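Translation initiation factor eIF2b-like protein (Chaetomium thermophilum, PDB 4ZEM) probably acts as the beta subunit of eIF2B, the complex that exchanges guanine nucleotide on eIF2 during translation initiation. Local coordinates at residues I352-V357 and Q367-L372; A13-S18 and I28-F33. One frame throughout, in Å; residues are numbered along the deposited sequence.

Contact 1 (I352-V357 and Q367-L372)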
ATOM      1  N   ILE A 352     -12.400  -5.424  -9.620  1.00 56.88           N
ATOM      2  CA  ILE A 352     -12.232  -6.685 -10.318  1.00 51.62           C
ATOM      3  C   ILE A 352     -12.484  -7.811  -9.331  1.00 53.37           C
ATOM      4  O   ILE A 352     -11.801  -7.903  -8.311  1.00 50.73           O
ATOM      5  CB  ILE A 352     -10.823  -6.810 -10.920  1.00 47.15           C
ATOM      6  CG1 ILE A 352     -10.605  -5.730 -11.978  1.00 46.30           C
ATOM      7  CG2 ILE A 352     -10.611  -8.202 -11.503  1.00 45.45           C
ATOM      8  CD1 ILE A 352      -9.298  -5.854 -12.709  1.00 51.38           C
ATOM      9  N   PRO A 353     -13.467  -8.675  -9.626  1.00 64.29           N
ATOM     10  CA  PRO A 353     -13.754  -9.819  -8.756  1.00 50.16           C
ATOM     11  C   PRO A 353     -12.623 -10.851  -8.847  1.00 55.64           C
ATOM     12  O   PRO A 353     -11.898 -10.866  -9.844  1.00 51.20           O
ATOM     13  CB  PRO A 353     -15.082 -10.353  -9.302  1.00 53.48           C
ATOM     14  CG  PRO A 353     -15.117  -9.914 -10.712  1.00 53.82           C
ATOM     15  CD  PRO A 353     -14.373  -8.614 -10.787  1.00 64.85           C
ATOM     16  N   PRO A 354     -12.456 -11.686  -7.808  1.00 56.12           N
ATOM     17  CA  PRO A 354     -11.327 -12.628  -7.755  1.00 53.98           C
ATOM     18  C   PRO A 354     -11.278 -13.657  -8.897  1.00 53.97           C
ATOM     19  O   PRO A 354     -10.188 -14.121  -9.243  1.00 50.03           O
ATOM     20  CB  PRO A 354     -11.532 -13.329  -6.404  1.00 46.33           C
ATOM     21  CG  PRO A 354     -12.998 -13.155  -6.105  1.00 49.42           C
ATOM     22  CD  PRO A 354     -13.314 -11.788  -6.613  1.00 49.47           C
ATOM     23  N   ASP A 355     -12.425 -14.006  -9.471  1.00 48.50           N
ATOM     24  CA  ASP A 355     -12.464 -14.959 -10.580  1.00 60.55           C
ATOM     25  C   ASP A 355     -11.661 -14.485 -11.793  1.00 61.93           C
ATOM     26  O   ASP A 355     -11.095 -15.297 -12.521  1.00 75.00           O
ATOM     27  CB  ASP A 355     -13.910 -15.254 -10.981  1.00 60.20           C
ATOM     28  CG  ASP A 355     -14.485 -16.438 -10.227  1.00 93.44           C
ATOM     29  OD1 ASP A 355     -13.840 -16.891  -9.257  1.00 99.71           O
ATOM     30  OD2 ASP A 355     -15.574 -16.925 -10.604  1.00109.11           O
ATOM     31  N   LEU A 356     -11.645 -13.173 -12.015  1.00 52.86           N
ATOM     32  CA  LEU A 356     -10.907 -12.554 -13.121  1.00 52.49           C
ATOM     33  C   LEU A 356      -9.403 -12.409 -12.872  1.00 58.96           C
ATOM     34  O   LEU A 356      -8.661 -12.050 -13.785  1.00 71.40           O
ATOM     35  CB  LEU A 356     -11.492 -11.180 -13.453  1.00 50.89           C
ATOM     36  CG  LEU A 356     -12.921 -11.229 -14.003  1.00 60.80           C
ATOM     37  CD1 LEU A 356     -13.450  -9.840 -14.356  1.00 58.39           C
ATOM     38  CD2 LEU A 356     -12.996 -12.167 -15.204  1.00 57.74           C
ATOM     39  N   VAL A 357      -8.960 -12.636 -11.639  1.00 42.21           N
ATOM     40  CA  VAL A 357      -7.539 -12.476 -11.306  1.00 47.23           C
ATOM     41  C   VAL A 357      -6.797 -13.805 -11.150  1.00 39.85           C
ATOM     42  O   VAL A 357      -7.250 -14.690 -10.440  1.00 47.68           O
ATOM     43  CB  VAL A 357      -7.356 -11.672 -10.002  1.00 49.23           C
ATOM     44  CG1 VAL A 357      -5.873 -11.459  -9.713  1.00 36.38           C
ATOM     45  CG2 VAL A 357      -8.086 -10.349 -10.092  1.00 39.08           C
ATOM     46  N   GLN A 367       1.332 -14.795  -5.734  1.00 40.62           N
ATOM     47  CA  GLN A 367       0.427 -15.523  -4.841  1.00 36.96           C
ATOM     48  C   GLN A 367      -0.880 -15.850  -5.548  1.00 35.42           C
ATOM     49  O   GLN A 367      -1.275 -15.148  -6.484  1.00 45.12           O
ATOM     50  CB  GLN A 367       0.126 -14.708  -3.574  1.00 33.26           C
ATOM     51  CG  GLN A 367       1.345 -14.063  -2.925  1.00 37.88           C
ATOM     52  CD  GLN A 367       2.142 -15.020  -2.064  1.00 45.02           C
ATOM     53  OE1 GLN A 367       1.612 -16.007  -1.553  1.00 49.33           O
ATOM     54  NE2 GLN A 367       3.431 -14.736  -1.911  1.00 52.15           N
ATOM     55  N   THR A 368      -1.543 -16.919  -5.108  1.00 38.73           N
ATOM     56  CA  THR A 368      -2.905 -17.207  -5.555  1.00 40.95           C
ATOM     57  C   THR A 368      -3.890 -16.693  -4.504  1.00 45.96           C
ATOM     58  O   THR A 368      -3.484 -16.306  -3.407  1.00 45.34           O
ATOM     59  CB  THR A 368      -3.135 -18.708  -5.776  1.00 46.61           C
ATOM     60  OG1 THR A 368      -3.079 -19.392  -4.518  1.00 52.95           O
ATOM     61  CG2 THR A 368      -2.082 -19.277  -6.716  1.00 51.16           C
ATOM     62  N   ARG A 369      -5.180 -16.710  -4.825  1.00 50.70           N
ATOM     63  CA  ARG A 369      -6.201 -16.261  -3.881  1.00 50.13           C
ATOM     64  C   ARG A 369      -6.166 -17.073  -2.577  1.00 44.07           C
ATOM     65  O   ARG A 369      -6.487 -16.560  -1.509  1.00 48.65           O
ATOM     66  CB  ARG A 369      -7.596 -16.322  -4.514  1.00 47.44           C
ATOM     67  CG  ARG A 369      -8.083 -17.720  -4.845  1.00 66.50           C
ATOM     68  CD  ARG A 369      -9.600 -17.785  -4.812  1.00 87.03           C
ATOM     69  NE  ARG A 369     -10.211 -17.231  -6.015  1.00 94.70           N
ATOM     70  CZ  ARG A 369     -11.495 -16.903  -6.114  1.00 93.95           C
ATOM     71  NH1 ARG A 369     -11.973 -16.412  -7.249  1.00 90.47           N
ATOM     72  NH2 ARG A 369     -12.303 -17.062  -5.073  1.00 96.14           N
ATOM     73  N   HIS A 370      -5.804 -18.347  -2.675  1.00 47.03           N
ATOM     74  CA  HIS A 370      -5.712 -19.218  -1.501  1.00 45.92           C
ATOM     75  C   HIS A 370      -4.588 -18.809  -0.548  1.00 45.04           C
ATOM     76  O   HIS A 370      -4.652 -19.082   0.648  1.00 49.44           O
ATOM     77  CB  HIS A 370      -5.555 -20.673  -1.942  1.00 50.02           C
ATOM     78  CG  HIS A 370      -6.361 -21.014  -3.157  1.00 71.77           C
ATOM     79  ND1 HIS A 370      -7.727 -21.193  -3.116  1.00 74.48           N
ATOM     80  CD2 HIS A 370      -5.999 -21.185  -4.452  1.00 72.37           C
ATOM     81  CE1 HIS A 370      -8.171 -21.472  -4.329  1.00 71.97           C
ATOM     82  NE2 HIS A 370      -7.141 -21.473  -5.157  1.00 70.95           N
ATOM     83  N   HIS A 371      -3.543 -18.189  -1.083  1.00 41.67           N
ATOM     84  CA  HIS A 371      -2.438 -17.711  -0.256  1.00 43.46           C
ATOM     85  C   HIS A 371      -2.775 -16.444   0.566  1.00 51.98           C
ATOM     86  O   HIS A 371      -2.077 -16.129   1.534  1.00 47.86           O
ATOM     87  CB  HIS A 371      -1.213 -17.450  -1.134  1.00 37.37           C
ATOM     88  CG  HIS A 371      -0.604 -18.692  -1.706  1.00 39.13           C
ATOM     89  ND1 HIS A 371      -0.592 -18.957  -3.060  1.00 44.22           N
ATOM     90  CD2 HIS A 371       0.015 -19.740  -1.111  1.00 37.72           C
ATOM     91  CE1 HIS A 371       0.000 -20.119  -3.273  1.00 48.13           C
ATOM     92  NE2 HIS A 371       0.380 -20.615  -2.109  1.00 47.13           N
ATOM     93  N   LEU A 372      -3.818 -15.712   0.166  1.00 44.63           N
ATOM     94  CA  LEU A 372      -4.129 -14.405   0.765  1.00 45.84           C
ATOM     95  C   LEU A 372      -4.487 -14.460   2.258  1.00 49.10           C
ATOM     96  O   LEU A 372      -4.119 -13.568   3.026  1.00 46.46           O
ATOM     97  CB  LEU A 372      -5.268 -13.726  -0.005  1.00 39.34           C
ATOM     98  CG  LEU A 372      -5.012 -13.412  -1.487  1.00 48.16           C
ATOM     99  CD1 LEU A 372      -6.234 -12.761  -2.131  1.00 48.85           C
ATOM    100  CD2 LEU A 372      -3.766 -12.553  -1.684  1.00 38.46           C
TER

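Contact 2 (A13-S18 and I28-F33)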
ATOM      1  N   ALA A  13       7.480  17.157   0.567  1.00 91.02           N
ATOM      2  CA  ALA A  13       8.884  17.243   0.944  1.00 86.81           C
ATOM      3  C   ALA A  13       9.085  18.260   2.062  1.00 90.56           C
ATOM      4  O   ALA A  13       9.805  18.001   3.026  1.00 84.57           O
ATOM      5  CB  ALA A  13       9.732  17.609  -0.262  1.00 87.40           C
ATOM      6  N   THR A  14       8.436  19.414   1.932  1.00 99.76           N
ATOM      7  CA  THR A  14       8.513  20.450   2.955  1.00101.41           C
ATOM      8  C   THR A  14       7.807  19.978   4.226  1.00 92.19           C
ATOM      9  O   THR A  14       8.266  20.245   5.338  1.00 97.20           O
ATOM     10  CB  THR A  14       7.897  21.782   2.471  1.00101.83           C
ATOM     11  OG1 THR A  14       6.531  21.578   2.096  1.00109.22           O
ATOM     12  CG2 THR A  14       8.670  22.323   1.278  1.00 98.41           C
ATOM     13  N   TRP A  15       6.691  19.275   4.051  1.00 76.83           N
ATOM     14  CA  TRP A  15       5.945  18.721   5.176  1.00 80.04           C
ATOM     15  C   TRP A  15       6.801  17.728   5.958  1.00 89.06           C
ATOM     16  O   TRP A  15       6.757  17.686   7.186  1.00 94.81           O
ATOM     17  CB  TRP A  15       4.661  18.037   4.691  1.00 71.02           C
ATOM     18  CG  TRP A  15       3.860  17.394   5.789  1.00 67.99           C
ATOM     19  CD1 TRP A  15       2.915  17.994   6.567  1.00 67.55           C
ATOM     20  CD2 TRP A  15       3.927  16.027   6.225  1.00 67.89           C
ATOM     21  NE1 TRP A  15       2.393  17.091   7.463  1.00 66.13           N
ATOM     22  CE2 TRP A  15       2.996  15.876   7.274  1.00 67.82           C
ATOM     23  CE3 TRP A  15       4.682  14.916   5.828  1.00 62.65           C
ATOM     24  CZ2 TRP A  15       2.799  14.662   7.932  1.00 65.69           C
ATOM     25  CZ3 TRP A  15       4.486  13.710   6.485  1.00 60.96           C
ATOM     26  CH2 TRP A  15       3.551  13.594   7.525  1.00 60.48           C
ATOM     27  N   THR A  16       7.582  16.937   5.231  1.00 86.80           N
ATOM     28  CA  THR A  16       8.408  15.892   5.829  1.00 90.22           C
ATOM     29  C   THR A  16       9.498  16.398   6.782  1.00 98.05           C
ATOM     30  O   THR A  16       9.758  15.767   7.808  1.00 94.73           O
ATOM     31  CB  THR A  16       9.069  15.030   4.735  1.00 83.00           C
ATOM     32  OG1 THR A  16       8.056  14.526   3.857  1.00 85.42           O
ATOM     33  CG2 THR A  16       9.813  13.856   5.350  1.00 66.31           C
ATOM     34  N   LYS A  17      10.135  17.525   6.471  1.00101.86           N
ATOM     35  CA  LYS A  17      11.220  17.990   7.338  1.00116.68           C
ATOM     36  C   LYS A  17      10.820  19.078   8.330  1.00116.86           C
ATOM     37  O   LYS A  17      11.657  19.570   9.087  1.00126.27           O
ATOM     38  CB  LYS A  17      12.408  18.483   6.512  1.00126.53           C
ATOM     39  CG  LYS A  17      13.639  17.610   6.695  1.00132.69           C
ATOM     40  CD  LYS A  17      13.927  17.422   8.187  1.00133.32           C
ATOM     41  CE  LYS A  17      15.353  16.974   8.450  1.00132.85           C
ATOM     42  NZ  LYS A  17      16.345  17.975   7.964  1.00136.94           N
ATOM     43  N   SER A  18       9.549  19.452   8.332  1.00108.38           N
ATOM     44  CA  SER A  18       9.030  20.259   9.420  1.00105.57           C
ATOM     45  C   SER A  18       8.482  19.334  10.495  1.00 98.44           C
ATOM     46  O   SER A  18       8.187  19.761  11.601  1.00100.18           O
ATOM     47  CB  SER A  18       7.946  21.214   8.924  1.00113.88           C
ATOM     48  OG  SER A  18       7.128  20.590   7.950  1.00114.51           O
ATOM     49  N   ILE A  28      -0.255  17.136  11.781  1.00 73.08           N
ATOM     50  CA  ILE A  28      -1.460  16.402  11.410  1.00 73.81           C
ATOM     51  C   ILE A  28      -2.328  17.268  10.503  1.00 76.40           C
ATOM     52  O   ILE A  28      -2.814  16.808   9.474  1.00 78.84           O
ATOM     53  CB  ILE A  28      -2.282  15.968  12.650  1.00 74.86           C
ATOM     54  CG1 ILE A  28      -1.443  15.093  13.586  1.00 75.29           C
ATOM     55  CG2 ILE A  28      -3.539  15.217  12.227  1.00 64.60           C
ATOM     56  CD1 ILE A  28      -2.188  14.643  14.841  1.00 73.30           C
ATOM     57  N   GLU A  29      -2.500  18.531  10.883  1.00 76.28           N
ATOM     58  CA  GLU A  29      -3.342  19.452  10.123  1.00 84.82           C
ATOM     59  C   GLU A  29      -2.768  19.804   8.748  1.00 84.98           C
ATOM     60  O   GLU A  29      -3.517  19.979   7.787  1.00 85.33           O
ATOM     61  CB  GLU A  29      -3.578  20.733  10.922  1.00 93.10           C
ATOM     62  CG  GLU A  29      -4.815  21.494  10.485  1.00108.37           C
ATOM     63  CD  GLU A  29      -6.051  20.612  10.440  1.00112.42           C
ATOM     64  OE1 GLU A  29      -6.804  20.691   9.446  1.00113.49           O
ATOM     65  OE2 GLU A  29      -6.274  19.846  11.403  1.00111.00           O
ATOM     66  N   SER A  30      -1.448  19.925   8.661  1.00 84.40           N
ATOM     67  CA  SER A  30      -0.787  20.153   7.378  1.00 86.56           C
ATOM     68  C   SER A  30      -1.008  18.971   6.438  1.00 83.01           C
ATOM     69  O   SER A  30      -1.275  19.153   5.251  1.00 84.77           O
ATOM     70  CB  SER A  30       0.711  20.405   7.564  1.00 85.95           C
ATOM     71  OG  SER A  30       0.961  21.228   8.687  1.00 97.84           O
ATOM     72  N   LEU A  31      -0.879  17.758   6.968  1.00 78.22           N
ATOM     73  CA  LEU A  31      -1.091  16.561   6.162  1.00 77.67           C
ATOM     74  C   LEU A  31      -2.546  16.467   5.711  1.00 79.86           C
ATOM     75  O   LEU A  31      -2.821  16.104   4.568  1.00 77.07           O
ATOM     76  CB  LEU A  31      -0.697  15.299   6.934  1.00 64.88           C
ATOM     77  CG  LEU A  31      -0.692  13.992   6.131  1.00 62.45           C
ATOM     78  CD1 LEU A  31      -0.075  14.191   4.750  1.00 57.05           C
ATOM     79  CD2 LEU A  31       0.009  12.871   6.886  1.00 56.17           C
ATOM     80  N   ILE A  32      -3.470  16.810   6.608  1.00 81.18           N
ATOM     81  CA  ILE A  32      -4.894  16.810   6.283  1.00 77.75           C
ATOM     82  C   ILE A  32      -5.131  17.749   5.111  1.00 84.01           C
ATOM     83  O   ILE A  32      -5.875  17.436   4.184  1.00 91.44           O
ATOM     84  CB  ILE A  32      -5.766  17.252   7.484  1.00 75.91           C
ATOM     85  CG1 ILE A  32      -5.697  16.229   8.616  1.00 76.03           C
ATOM     86  CG2 ILE A  32      -7.216  17.437   7.062  1.00 67.51           C
ATOM     87  CD1 ILE A  32      -6.453  14.966   8.326  1.00 81.87           C
ATOM     88  N   PHE A  33      -4.458  18.893   5.153  1.00 83.34           N
ATOM     89  CA  PHE A  33      -4.553  19.888   4.096  1.00 92.32           C
ATOM     90  C   PHE A  33      -4.048  19.329   2.766  1.00 86.33           C
ATOM     91  O   PHE A  33      -4.666  19.539   1.723  1.00 85.91           O
ATOM     92  CB  PHE A  33      -3.770  21.144   4.485  1.00 93.52           C
ATOM     93  CG  PHE A  33      -3.813  22.232   3.455  1.00102.20           C
ATOM     94  CD1 PHE A  33      -4.942  23.019   3.308  1.00110.38           C
ATOM     95  CD2 PHE A  33      -2.721  22.475   2.637  1.00105.38           C
ATOM     96  CE1 PHE A  33      -4.984  24.024   2.362  1.00116.56           C
ATOM     97  CE2 PHE A  33      -2.757  23.479   1.688  1.00110.44           C
ATOM     98  CZ  PHE A  33      -3.889  24.254   1.552  1.00115.16           C
TER

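Contact 1 (I352-V357 and Q367-L372)
Arg-369 alone of residues 367-372 reaches across, laying its guanidinium over Pro-354 and against the carboxylate of Asp-355. The second segment leaves strand 365-367, outermost in the mixed sheet of this chain, at Gln-367, whose backbone is bonded to Tyr-360. At Thr-368 the chain turns. The Thr-368 N-H bonds to His-371 ND1 at 3.0 Å, nearly straight (168°) and close to the imidazole plane. With the backbone bond from His-371 N to Thr-368 O, it closes a turn over Arg-369 and His-370. Arg-369 CB already points to the other segment. With CG between the backbone N and the carbonyl carbon (chi1 66°) and a bend at chi3, the side chain brings NH1 to Asp-355. NH1 forms a salt bridge with Asp-355 OD1 at 2.8 Å. The carboxylate and guanidinium planes are 49° apart, so the two groups do not pair flat and side by side. Pro-354 CB lies over one guanidinium face, offset toward the rim and 3.2 Å from Arg-369 NH1. Next along, the His-370 ring has Arg-369 CG over its centre, 3.7 Å above the plane. Leu-372 touches Tyr-360, as Pro-354 and Arg-369 do. The contact thus joins the 3-10 turn 354-356 to the loop that leads into helix 372-379. It is a surface ion pair with an apolar side on the proline, and its charge attraction is likely to be weakened by solvent.

Contact 2 (A13-S18 and I28-F33)
Trp-15 lays its indole against Ser-30 and Leu-31 of the next helix. Ser-30 CB meets the indole edge near the ring plane, 3.4 Å from Trp-15 CD1. Leu-31 takes the benzene side: its CD2 is 3.5 Å from Trp-15 CZ2, and its CD1 lies over one face, offset toward the rim. Leu-31 CB packs 3.6 Å from Trp-15 NE1. Trp-15 CB points to the other helix, and CG anti to the backbone N (chi1 178°) carries the indole on toward it. Polar bonds make up the next shell. Trp-15 NE1 bonds to the backbone O of Ser-27, which ties the indole edge to helix 24-37 and is likely to limit its turning. Ser-30 OG is hydrogen-bonded to Ala-26 O of its own helix, while its CB faces the indole. Replacing Trp-15 by an alanine would probably open a gap beside Leu-31, leave Ser-27 O without its indole donor and let helix 12-18 shift. Further out, Leu-52 of helix 43-59 touches both Trp-15 and Leu-31. Leu-79 of helix 65-82 packs on Leu-31, while Glu-29 forms a salt bridge with Arg-78. Helix 12-18 is thereby packed onto helix 24-37 and helix 43-59, in the N-terminal helical region.

Overall arrangement
From the N terminus, contact 2 comes first. It closes the short connection between helix 12-18 and helix 24-37, within the N-terminal helices. The chain then runs through the remaining helices and into the Rossmann-like part, with its mixed sheet. Contact 1 closes near the end of that part, around the hairpin of strands 359-362 and 365-367. It ties the loop between strands 349-352 and 359-362 to the loop between strand 365-367 and helix 372-379. The two contacts are in series and neither nest nor cross. They lie on opposite sides of the chain's centre, with their own centres 36 Å apart. Contact 2 is buried between helices; contact 1 lies at the surface.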